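Local coordinates for DUF3828 domain-containing protein (Bacteroides thetaiotaomicron, PDB 3KZT) that is of unknown function but carries a DUF3828 domain and is probably exported as a bacterial lipoprotein, its long helix packed on an antiparallel four-stranded sheet, at residues A[30-35]-A[95-100]; A[37-42]-A[85-90]; A[63-68]-A[134-139]; A[102-107]-A[124-129]. All coordinates share one frame; numbering follows the deposited sequence. Where two conformers were deposited one is given.

Contact 1: residues A[30-35]-A[95-100]; sequences MIEDFY and LSVKHL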
# COMPACT_ATOMS: atom_id res chain seq x y z
N MSE A 30 -6.81 3.50 11.27
CA MSE A 30 -6.46 2.07 11.51
C MSE A 30 -7.00 1.16 10.39
O MSE A 30 -6.28 0.29 9.92
CB MSE A 30 -7.00 1.60 12.86
CG MSE A 30 -6.76 0.09 13.15
SE MSE A 30 -8.08 -1.14 12.39
CE MSE A 30 -9.63 -0.48 13.40
N ILE A 31 -8.27 1.35 10.03
CA ILE A 31 -8.94 0.58 8.96
C ILE A 31 -8.19 0.76 7.62
O ILE A 31 -7.90 -0.22 6.95
CB ILE A 31 -10.45 0.96 8.81
CG1 ILE A 31 -11.25 0.57 10.08
CG2 ILE A 31 -11.09 0.21 7.60
CD1 ILE A 31 -12.65 1.21 10.18
N GLU A 32 -7.86 2.01 7.28
CA GLU A 32 -7.02 2.33 6.10
C GLU A 32 -5.67 1.61 6.11
O GLU A 32 -5.25 1.08 5.08
CB GLU A 32 -6.75 3.82 6.02
CG GLU A 32 -7.96 4.63 5.56
CD GLU A 32 -7.77 6.14 5.67
OE1 GLU A 32 -6.76 6.58 6.26
OE2 GLU A 32 -8.63 6.88 5.15
N ASP A 33 -5.00 1.61 7.28
CA ASP A 33 -3.69 0.91 7.46
C ASP A 33 -3.80 -0.57 7.27
O ASP A 33 -2.92 -1.18 6.66
CB ASP A 33 -3.09 1.15 8.86
CG ASP A 33 -2.69 2.59 9.12
OD1 ASP A 33 -2.67 3.43 8.18
OD2 ASP A 33 -2.40 2.89 10.28
N PHE A 34 -4.86 -1.17 7.83
CA PHE A 34 -5.12 -2.60 7.64
C PHE A 34 -5.27 -2.96 6.16
O PHE A 34 -4.59 -3.86 5.68
CB PHE A 34 -6.37 -3.07 8.41
CG PHE A 34 -6.82 -4.44 8.01
CD1 PHE A 34 -5.95 -5.53 8.13
CD2 PHE A 34 -8.10 -4.66 7.47
CE1 PHE A 34 -6.34 -6.81 7.73
CE2 PHE A 34 -8.50 -5.94 7.08
CZ PHE A 34 -7.62 -7.01 7.21
N TYR A 35 -6.17 -2.26 5.45
CA TYR A 35 -6.44 -2.56 4.02
C TYR A 35 -5.26 -2.32 3.09
O TYR A 35 -5.05 -3.10 2.17
CB TYR A 35 -7.72 -1.84 3.51
CG TYR A 35 -8.96 -2.64 3.80
CD1 TYR A 35 -9.61 -2.55 5.04
CD2 TYR A 35 -9.47 -3.52 2.86
CE1 TYR A 35 -10.74 -3.31 5.32
CE2 TYR A 35 -10.60 -4.29 3.12
CZ TYR A 35 -11.24 -4.18 4.35
OH TYR A 35 -12.35 -4.92 4.63
N LEU A 95 -9.44 3.20 -2.49
CA LEU A 95 -9.87 2.92 -1.12
C LEU A 95 -10.39 4.20 -0.44
O LEU A 95 -9.75 5.25 -0.52
CB LEU A 95 -8.73 2.32 -0.27
CG LEU A 95 -9.06 1.94 1.20
CD1 LEU A 95 -10.08 0.83 1.22
CD2 LEU A 95 -7.78 1.54 1.93
N SER A 96 -11.54 4.08 0.21
CA SER A 96 -12.20 5.18 0.90
C SER A 96 -12.96 4.56 2.07
O SER A 96 -13.77 3.67 1.86
CB SER A 96 -13.18 5.86 -0.05
OG SER A 96 -13.87 6.92 0.57
N VAL A 97 -12.65 4.99 3.30
CA VAL A 97 -13.32 4.52 4.51
C VAL A 97 -14.11 5.67 5.12
O VAL A 97 -13.65 6.81 5.08
CB VAL A 97 -12.33 3.98 5.55
CG1 VAL A 97 -13.10 3.31 6.72
CG2 VAL A 97 -11.37 2.98 4.91
N LYS A 98 -15.30 5.37 5.65
CA LYS A 98 -16.12 6.37 6.32
C LYS A 98 -16.96 5.75 7.42
O LYS A 98 -17.24 4.55 7.40
CB LYS A 98 -17.01 7.13 5.32
CG LYS A 98 -18.30 6.42 4.83
CD LYS A 98 -19.06 7.32 3.86
CE LYS A 98 -20.48 6.83 3.63
NZ LYS A 98 -21.19 7.74 2.68
N HIS A 99 -17.37 6.60 8.36
CA HIS A 99 -18.20 6.18 9.48
C HIS A 99 -19.66 6.00 9.04
O HIS A 99 -20.16 6.81 8.25
CB HIS A 99 -18.12 7.22 10.59
CG HIS A 99 -18.92 6.89 11.80
ND1 HIS A 99 -19.97 7.66 12.23
CD2 HIS A 99 -18.84 5.85 12.66
CE1 HIS A 99 -20.49 7.13 13.32
NE2 HIS A 99 -19.82 6.03 13.60
N LEU A 100 -20.31 4.95 9.55
CA LEU A 100 -21.72 4.68 9.30
C LEU A 100 -22.52 5.16 10.53
O LEU A 100 -23.11 6.24 10.49
CB LEU A 100 -21.97 3.18 8.98
CG LEU A 100 -21.43 2.62 7.66
CD1 LEU A 100 -21.69 1.10 7.61
CD2 LEU A 100 -22.06 3.32 6.46
O HOH W 1 -10.70 7.00 3.49
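This is helix-on-sheet packing: the long helix 13-41 lies against strand 96-101, an outermost strand of the four-stranded antiparallel sheet, where Ile31, Glu32 and Tyr35 meet Val97 and Leu95. Both branches of Val97 meet Ile31. Its CG1, anti to its own backbone N (chi1 -172°), approaches Ile31 CG2 at 3.8 Å, while its CG2 also reaches Glu32 CG at 3.8 Å, the aliphatic part of an extended acid. One turn further along the helix, Leu95 CD2 presses on Tyr35 CB at 3.7 Å, so the tyrosine is touched at the base of its side chain; the ring leads away, and its OH is hydrogen-bonded to Ile81 O. No direct hydrogen bond joins the two segments. A water bridges them instead, donating to Glu32 OE2 at 2.7 Å and accepting from Val97 N at 2.8 Å, which gives a polar margin beside the apolar contact. The helix spans more than this strand: Ile31 also packs on Tyr105 and Val107 of strand 104-111 and on Val125 and Val127 of strand 119-130, while Met30 and Phe34 also pack on Phe60 and Ile56 of helix 47-60.

Contact 2: residues A[37-42]-A[85-90]; sequences AYAASF and QDLGEN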
# COMPACT_ATOMS: atom_id res chain seq x y z
N ALA A 37 -1.98 -2.44 4.07
CA ALA A 37 -1.03 -3.51 4.46
C ALA A 37 -1.46 -4.88 3.92
O ALA A 37 -0.65 -5.60 3.35
CB ALA A 37 -0.89 -3.57 5.98
N TYR A 38 -2.73 -5.20 4.12
CA TYR A 38 -3.32 -6.47 3.64
C TYR A 38 -3.26 -6.59 2.11
O TYR A 38 -2.87 -7.63 1.59
CB TYR A 38 -4.77 -6.61 4.14
CG TYR A 38 -5.37 -7.97 3.92
CD1 TYR A 38 -4.87 -9.08 4.62
CD2 TYR A 38 -6.46 -8.16 3.06
CE1 TYR A 38 -5.41 -10.35 4.44
CE2 TYR A 38 -7.01 -9.43 2.88
CZ TYR A 38 -6.48 -10.52 3.57
OH TYR A 38 -7.01 -11.76 3.41
N ALA A 39 -3.62 -5.52 1.41
CA ALA A 39 -3.56 -5.47 -0.09
C ALA A 39 -2.18 -5.74 -0.66
O ALA A 39 -2.07 -6.40 -1.69
CB ALA A 39 -4.02 -4.16 -0.59
N ALA A 40 -1.14 -5.23 0.01
CA ALA A 40 0.25 -5.47 -0.40
C ALA A 40 0.66 -6.96 -0.34
O ALA A 40 1.50 -7.39 -1.12
CB ALA A 40 1.22 -4.62 0.43
N SER A 41 0.04 -7.73 0.57
CA SER A 41 0.30 -9.19 0.67
C SER A 41 -0.12 -9.98 -0.60
O SER A 41 0.44 -11.04 -0.86
CB SER A 41 -0.37 -9.80 1.91
OG SER A 41 -1.77 -9.95 1.73
N PHE A 42 -1.06 -9.44 -1.38
CA PHE A 42 -1.43 -10.02 -2.68
C PHE A 42 -0.37 -9.85 -3.78
O PHE A 42 -0.49 -10.48 -4.83
CB PHE A 42 -2.77 -9.47 -3.16
CG PHE A 42 -3.94 -9.89 -2.34
CD1 PHE A 42 -4.30 -9.18 -1.20
CD2 PHE A 42 -4.68 -11.03 -2.70
CE1 PHE A 42 -5.38 -9.57 -0.44
CE2 PHE A 42 -5.76 -11.43 -1.94
CZ PHE A 42 -6.12 -10.70 -0.81
N GLN A 85 -11.50 -12.72 -4.97
CA GLN A 85 -10.45 -13.76 -4.90
C GLN A 85 -9.05 -13.15 -4.85
O GLN A 85 -8.15 -13.68 -4.20
CB GLN A 85 -10.52 -14.69 -6.10
CG GLN A 85 -11.80 -15.51 -6.19
CD GLN A 85 -11.77 -16.55 -7.32
OE1 GLN A 85 -10.70 -16.88 -7.85
NE2 GLN A 85 -12.93 -17.08 -7.67
N ASP A 86 -8.86 -12.06 -5.60
CA ASP A 86 -7.59 -11.39 -5.74
C ASP A 86 -7.87 -9.90 -5.98
O ASP A 86 -9.04 -9.51 -6.20
CB ASP A 86 -6.85 -12.02 -6.95
CG ASP A 86 -5.34 -11.87 -6.89
OD1 ASP A 86 -4.81 -11.04 -6.10
OD2 ASP A 86 -4.67 -12.58 -7.66
N LEU A 87 -6.82 -9.09 -5.91
CA LEU A 87 -6.88 -7.66 -6.15
C LEU A 87 -6.09 -7.32 -7.39
O LEU A 87 -4.99 -7.84 -7.58
CB LEU A 87 -6.27 -6.90 -4.97
CG LEU A 87 -7.01 -6.96 -3.64
CD1 LEU A 87 -6.14 -6.44 -2.51
CD2 LEU A 87 -8.32 -6.18 -3.72
N GLY A 88 -6.66 -6.47 -8.24
CA GLY A 88 -5.92 -5.82 -9.31
C GLY A 88 -5.05 -4.77 -8.63
O GLY A 88 -5.41 -4.27 -7.56
N GLU A 89 -3.91 -4.44 -9.24
CA GLU A 89 -2.95 -3.50 -8.62
C GLU A 89 -3.46 -2.02 -8.48
O GLU A 89 -2.95 -1.29 -7.63
CB GLU A 89 -1.59 -3.57 -9.34
CG GLU A 89 -0.46 -2.84 -8.60
CD GLU A 89 0.92 -3.27 -9.02
OE1 GLU A 89 1.11 -3.84 -10.12
OE2 GLU A 89 1.84 -3.03 -8.22
N ASN A 90 -4.45 -1.62 -9.29
CA ASN A 90 -5.11 -0.28 -9.17
C ASN A 90 -6.33 -0.23 -8.19
O ASN A 90 -6.89 0.86 -7.98
CB ASN A 90 -5.55 0.23 -10.56
CG ASN A 90 -4.38 0.58 -11.48
OD1 ASN A 90 -3.36 1.12 -11.04
ND2 ASN A 90 -4.54 0.31 -12.77
O HOH W 2 -2.38 -12.45 -5.83
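A surface contact between the end region of a helix and an irregular loop joins Ala39 of helix 13-41, and Phe42 close after it, to Asp86 and Leu87 in the connection between helix 63-75 and strand 96-101. The nearest backbone approach, 6.9 Å between the CA atoms of Phe42 and Leu87, fits two side chains meeting between the two segments. Leu87 lies over one face of the Phe42 ring, with CG displaced toward the rim, and the two side chains cross at about a right angle. The CD1 branch does the touching, 3.6 Å from Phe42 CD1 and 3.7 Å from Ala39 CB, so one methyl touches both the Phe42 ring and the Ala39 methyl. Phe42 CG stands anti to its carbonyl carbon (chi1 -68°), a setting that turns the ring toward the loop. Asp86 slides past the ring in the opposite direction, its OD1 3.4 Å from Phe42 CD2, with ring and carboxylate planes 34° apart. The same OD1 accepts from Leu87 N at 2.8 Å, on the anti side. A water lies 2.9 Å from Phe42 O and 2.8 Å from Asp86 OD1, bridging the segments, though it has more acceptors in reach than protons to give. Ala40 packs on Ala40 of the second subunit, so the dimer interface lies close by. The whole is apolar packing with a water-bridged polar margin, where a loop covers the end of a helix.

Contact 3: residues A[63-68]-A[134-139]; sequences KELIEK and YLIDDI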
# COMPACT_ATOMS: atom_id res chain seq x y z
N LYS A 63 -9.66 -12.28 17.53
CA LYS A 63 -9.72 -13.77 17.42
C LYS A 63 -11.10 -14.25 16.92
O LYS A 63 -11.17 -15.20 16.12
CB LYS A 63 -9.41 -14.43 18.78
N GLU A 64 -12.16 -13.56 17.36
CA GLU A 64 -13.55 -13.88 16.97
C GLU A 64 -13.80 -13.64 15.48
O GLU A 64 -14.38 -14.48 14.79
CB GLU A 64 -14.55 -13.04 17.79
CG GLU A 64 -14.57 -13.32 19.29
CD GLU A 64 -15.35 -12.27 20.07
OE1 GLU A 64 -15.60 -11.18 19.52
OE2 GLU A 64 -15.70 -12.53 21.24
N LEU A 65 -13.34 -12.47 14.98
CA LEU A 65 -13.51 -12.10 13.55
C LEU A 65 -12.70 -13.00 12.59
O LEU A 65 -13.20 -13.35 11.51
CB LEU A 65 -13.13 -10.62 13.32
CG LEU A 65 -13.20 -10.07 11.87
CD1 LEU A 65 -14.51 -10.39 11.19
CD2 LEU A 65 -12.95 -8.58 11.88
N ILE A 66 -11.45 -13.33 12.99
CA ILE A 66 -10.57 -14.25 12.20
C ILE A 66 -11.24 -15.63 11.99
O ILE A 66 -11.16 -16.20 10.90
CB ILE A 66 -9.17 -14.42 12.89
CG1 ILE A 66 -8.35 -13.13 12.79
CG2 ILE A 66 -8.36 -15.55 12.24
CD1 ILE A 66 -7.11 -13.13 13.68
N GLU A 67 -11.89 -16.14 13.04
CA GLU A 67 -12.71 -17.37 12.96
C GLU A 67 -13.93 -17.21 12.04
O GLU A 67 -14.25 -18.11 11.28
CB GLU A 67 -13.16 -17.83 14.36
CG GLU A 67 -12.04 -18.44 15.21
CD GLU A 67 -12.51 -18.92 16.60
OE1 GLU A 67 -13.49 -18.37 17.15
OE2 GLU A 67 -11.87 -19.86 17.14
N LYS A 68 -14.61 -16.06 12.14
CA LYS A 68 -15.73 -15.72 11.22
C LYS A 68 -15.26 -15.59 9.74
O LYS A 68 -16.01 -15.94 8.82
CB LYS A 68 -16.47 -14.43 11.69
CG LYS A 68 -17.51 -13.87 10.68
CD LYS A 68 -18.41 -12.80 11.27
CE LYS A 68 -19.38 -12.29 10.19
NZ LYS A 68 -20.30 -11.20 10.64
N TYR A 134 -6.92 0.22 18.32
CA TYR A 134 -8.13 -0.03 17.52
C TYR A 134 -7.98 -1.36 16.76
O TYR A 134 -6.93 -1.64 16.19
CB TYR A 134 -8.39 1.11 16.54
CG TYR A 134 -8.75 2.41 17.22
CD1 TYR A 134 -10.06 2.65 17.63
CD2 TYR A 134 -7.79 3.40 17.44
CE1 TYR A 134 -10.41 3.85 18.23
CE2 TYR A 134 -8.13 4.60 18.06
CZ TYR A 134 -9.45 4.82 18.45
OH TYR A 134 -9.83 5.98 19.04
N LEU A 135 -9.04 -2.17 16.77
CA LEU A 135 -9.08 -3.48 16.11
C LEU A 135 -10.44 -3.65 15.47
O LEU A 135 -11.41 -3.12 15.97
CB LEU A 135 -8.86 -4.60 17.12
CG LEU A 135 -7.51 -4.66 17.84
CD1 LEU A 135 -7.55 -5.67 18.97
CD2 LEU A 135 -6.41 -5.00 16.86
N ILE A 136 -10.49 -4.38 14.34
CA ILE A 136 -11.75 -4.68 13.68
C ILE A 136 -12.27 -5.95 14.36
O ILE A 136 -11.57 -6.95 14.38
CB ILE A 136 -11.58 -4.88 12.15
CG1 ILE A 136 -11.05 -3.59 11.48
CG2 ILE A 136 -12.89 -5.24 11.53
CD1 ILE A 136 -10.68 -3.74 10.03
N ASP A 137 -13.48 -5.90 14.94
CA ASP A 137 -14.08 -7.08 15.64
C ASP A 137 -15.26 -7.75 14.91
O ASP A 137 -15.75 -8.77 15.38
CB ASP A 137 -14.44 -6.76 17.10
CG ASP A 137 -15.57 -5.75 17.25
OD1 ASP A 137 -15.92 -5.03 16.29
OD2 ASP A 137 -16.10 -5.66 18.37
N ASP A 138 -15.72 -7.17 13.78
CA ASP A 138 -16.74 -7.79 12.95
C ASP A 138 -16.77 -7.19 11.53
O ASP A 138 -16.39 -6.03 11.34
CB ASP A 138 -18.14 -7.64 13.60
CG ASP A 138 -19.19 -8.60 13.02
OD1 ASP A 138 -18.83 -9.64 12.41
OD2 ASP A 138 -20.39 -8.32 13.17
N ILE A 139 -17.17 -8.01 10.54
CA ILE A 139 -17.44 -7.54 9.14
C ILE A 139 -18.69 -8.22 8.61
O ILE A 139 -19.00 -9.31 9.06
CB ILE A 139 -16.23 -7.80 8.14
CG1 ILE A 139 -16.01 -9.32 7.84
CG2 ILE A 139 -14.96 -7.17 8.65
CD1 ILE A 139 -14.94 -9.57 6.78
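Leu65 and Lys68, one turn apart on helix 63-75, reach the edge strand 133-139 in two different ways. Leu65 drives its two methyls in among the strand residues: the Leu65 and Ile136 side chains cross obliquely, and Leu65 CD2 comes 3.4 Å from Ile136 CG2, tighter than usual van der Waals contact. CD1 serves the other neighbour, lying 3.8 Å from CG1 of Ile139, whose side chain crosses that of Leu65 at about a right angle. The fork is aimed at the strand because Leu65 CG stands anti to the backbone N (chi1 178°). Lys68 instead runs out fully extended, bringing its ammonium to three acceptors, two of them on the strand segment. NZ donates to Asp138 OD1 at 2.8 Å in a salt bridge that uses the syn lone pair, and to Ile139 O at 2.8 Å, tilted 21° from that carbonyl plane. The third bond of this buried amine goes to Thr140 O, and together they would be expected to stabilise its charge. Asp137 sends its carboxylate to Arg126 of the neighbouring strand, in another salt bridge. Helix and strand segments approach to 6.9 Å between axes at 41°. Asp137 and Asp138 both face Arg126, the signature of a classic beta bulge, and Lys68 is thus anchored at an irregularity in the edge strand of an antiparallel sheet.

Contact 4: residues A[102-107]-A[124-129]; sequences DNWYEV and PVRVVN. With EDO (1,2-ethanediol), chain C; SO4 (sulfate ion), chain E.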
# COMPACT_ATOMS: atom_id res chain seq x y z
N ASP A 102 -22.52 4.42 15.19
CA ASP A 102 -21.94 3.76 16.36
C ASP A 102 -20.47 3.37 16.05
O ASP A 102 -19.71 4.24 15.59
CB ASP A 102 -22.85 2.59 16.80
CG ASP A 102 -24.29 3.04 17.08
OD1 ASP A 102 -24.48 3.99 17.87
OD2 ASP A 102 -25.22 2.43 16.50
N ASN A 103 -20.08 2.10 16.23
CA ASN A 103 -18.74 1.64 15.89
C ASN A 103 -18.62 0.99 14.47
O ASN A 103 -17.58 0.40 14.17
CB ASN A 103 -18.26 0.67 16.98
CG ASN A 103 -18.17 1.32 18.36
OD1 ASN A 103 -17.79 2.48 18.49
ND2 ASN A 103 -18.49 0.56 19.40
N TRP A 104 -19.66 1.11 13.62
CA TRP A 104 -19.63 0.57 12.25
C TRP A 104 -19.07 1.61 11.28
O TRP A 104 -19.37 2.80 11.39
CB TRP A 104 -21.02 0.08 11.78
CG TRP A 104 -21.38 -1.21 12.39
CD1 TRP A 104 -22.08 -1.41 13.54
CD2 TRP A 104 -21.00 -2.51 11.91
NE1 TRP A 104 -22.19 -2.76 13.80
CE2 TRP A 104 -21.53 -3.46 12.82
CE3 TRP A 104 -20.28 -2.97 10.80
CZ2 TRP A 104 -21.36 -4.84 12.65
CZ3 TRP A 104 -20.10 -4.35 10.63
CH2 TRP A 104 -20.64 -5.27 11.56
N TYR A 105 -18.23 1.13 10.37
CA TYR A 105 -17.58 1.94 9.33
C TYR A 105 -17.79 1.17 8.03
O TYR A 105 -18.09 -0.02 8.07
CB TYR A 105 -16.07 2.12 9.65
CG TYR A 105 -15.86 2.91 10.93
CD1 TYR A 105 -15.97 2.29 12.17
CD2 TYR A 105 -15.58 4.28 10.89
CE1 TYR A 105 -15.80 3.02 13.35
CE2 TYR A 105 -15.41 5.01 12.07
CZ TYR A 105 -15.52 4.38 13.29
OH TYR A 105 -15.37 5.08 14.44
N GLU A 106 -17.66 1.85 6.90
CA GLU A 106 -17.85 1.25 5.58
C GLU A 106 -16.54 1.40 4.80
O GLU A 106 -16.05 2.51 4.68
CB GLU A 106 -18.99 1.96 4.84
CG GLU A 106 -19.26 1.46 3.41
CD GLU A 106 -20.44 2.15 2.78
OE1 GLU A 106 -21.58 1.70 3.00
OE2 GLU A 106 -20.22 3.13 2.03
N VAL A 107 -16.00 0.28 4.30
CA VAL A 107 -14.78 0.27 3.48
C VAL A 107 -15.22 0.17 2.01
O VAL A 107 -15.76 -0.86 1.60
CB VAL A 107 -13.87 -0.93 3.82
CG1 VAL A 107 -12.69 -1.02 2.83
CG2 VAL A 107 -13.35 -0.80 5.26
N PRO A 124 -19.19 -3.34 5.27
CA PRO A 124 -19.33 -2.74 6.60
C PRO A 124 -18.37 -3.47 7.57
O PRO A 124 -18.33 -4.72 7.55
CB PRO A 124 -20.80 -3.03 6.98
CG PRO A 124 -21.45 -3.54 5.72
CD PRO A 124 -20.38 -4.14 4.92
N VAL A 125 -17.59 -2.71 8.35
CA VAL A 125 -16.66 -3.26 9.35
C VAL A 125 -16.89 -2.55 10.70
O VAL A 125 -17.13 -1.33 10.73
CB VAL A 125 -15.17 -3.18 8.90
CG1 VAL A 125 -15.00 -3.79 7.50
CG2 VAL A 125 -14.63 -1.74 8.93
N ARG A 126 -16.82 -3.32 11.80
CA ARG A 126 -17.02 -2.81 13.15
C ARG A 126 -15.68 -2.78 13.89
O ARG A 126 -14.88 -3.72 13.76
CB ARG A 126 -18.01 -3.67 13.91
CG ARG A 126 -18.68 -2.93 15.05
CD ARG A 126 -19.64 -3.81 15.82
NE ARG A 126 -19.00 -4.66 16.82
CZ ARG A 126 -19.64 -5.58 17.57
NH1 ARG A 126 -20.97 -5.81 17.43
NH2 ARG A 126 -18.94 -6.29 18.47
N VAL A 127 -15.46 -1.71 14.67
CA VAL A 127 -14.19 -1.43 15.37
C VAL A 127 -14.35 -1.47 16.89
O VAL A 127 -15.33 -0.94 17.41
CB VAL A 127 -13.63 -0.02 14.96
CG1 VAL A 127 -12.41 0.38 15.83
CG2 VAL A 127 -13.26 0.00 13.49
N VAL A 128 -13.39 -2.09 17.59
CA VAL A 128 -13.34 -2.09 19.07
C VAL A 128 -12.02 -1.42 19.48
O VAL A 128 -11.03 -1.50 18.73
CB VAL A 128 -13.42 -3.55 19.66
CG1 VAL A 128 -12.20 -4.41 19.24
CG2 VAL A 128 -13.54 -3.51 21.18
N ASN A 129 -12.02 -0.72 20.62
CA ASN A 129 -10.80 -0.14 21.20
C ASN A 129 -10.45 -0.98 22.42
O ASN A 129 -11.25 -1.09 23.32
CB ASN A 129 -11.00 1.33 21.58
CG ASN A 129 -9.66 2.04 21.92
OD1 ASN A 129 -8.92 1.63 22.81
ND2 ASN A 129 -9.38 3.12 21.21
C1 EDO C . -14.19 3.20 18.52
O1 EDO C . -15.08 2.89 19.60
C2 EDO C . -14.80 2.78 17.19
O2 EDO C . -15.87 3.67 16.83
S SO4 E . -24.02 -3.46 16.87
O1 SO4 E . -23.78 -3.67 18.30
O2 SO4 E . -23.59 -2.11 16.48
O3 SO4 E . -25.45 -3.62 16.60
O4 SO4 E . -23.27 -4.46 16.11
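A tryptophan ring roofed by the aliphatic stem of an arginine, with both residues holding the same sulfate, is the striking feature of this pairing in the beta hairpin of strands 104-111 and 119-130. Trp104 and Arg126 form an antiparallel non-hydrogen-bonded pair. Arg126 CB sits 3.6 Å from the centroid of the six-membered ring and only 6° off its normal, a clear CH-pi contact. The stem then continues across the indole, and a bend at chi3 carries the guanidinium beyond it, the two planes standing 76° apart, while NH2 is held by Asp137. The next pair, Tyr105 with Val125, is hydrogen-bonded in both directions: Tyr105 N to Val125 O at 2.7 Å, and Val125 N to Tyr105 O at 2.8 Å. Val127 N adds a bond to Asn103 O at 3.0 Å. On the sheet face opposite Trp104, the Tyr105 ring packs against Val127 CG2 and against Ala27 and Ile31 of helix 13-41. An ethanediol, probably from the crystallisation liquor, takes a bond from Tyr105 OH at its O2, and both its hydroxyls donate to Asn103 OD1. The sulfate probably has the same origin. One of its oxygens, O4, is shared by two donors, Trp104 NE1 at 3.1 Å (163° at the hydrogen) and Arg126 NH1 at 3.0 Å, the latter reaching it at the guanidinium edge.

How the contacts relate
From the N terminus, helix 13-41 supplies the first segments of contacts 1 and 2, which adjoin in sequence. Contact 2 closes at 85-90, tying that loop to helix 13-41, within the longer loop that contact 1 closes at strand 96-101. Contact 3 opens at helix 63-75, before either has closed, and closes last, at strand 133-139; it therefore crosses both. Contact 4, the hairpin pairing, lies wholly within contact 3's span and follows contacts 1 and 2 in series. Contacts 1, 3 and 4 reach one sheet and touch: Lys98 O probably bonds Glu106 N, Phe34 meets Ile136, and strands 119-130 and 133-139 are neighbours. Contact 2 stands apart, its centre about 21 Å from that of contact 4.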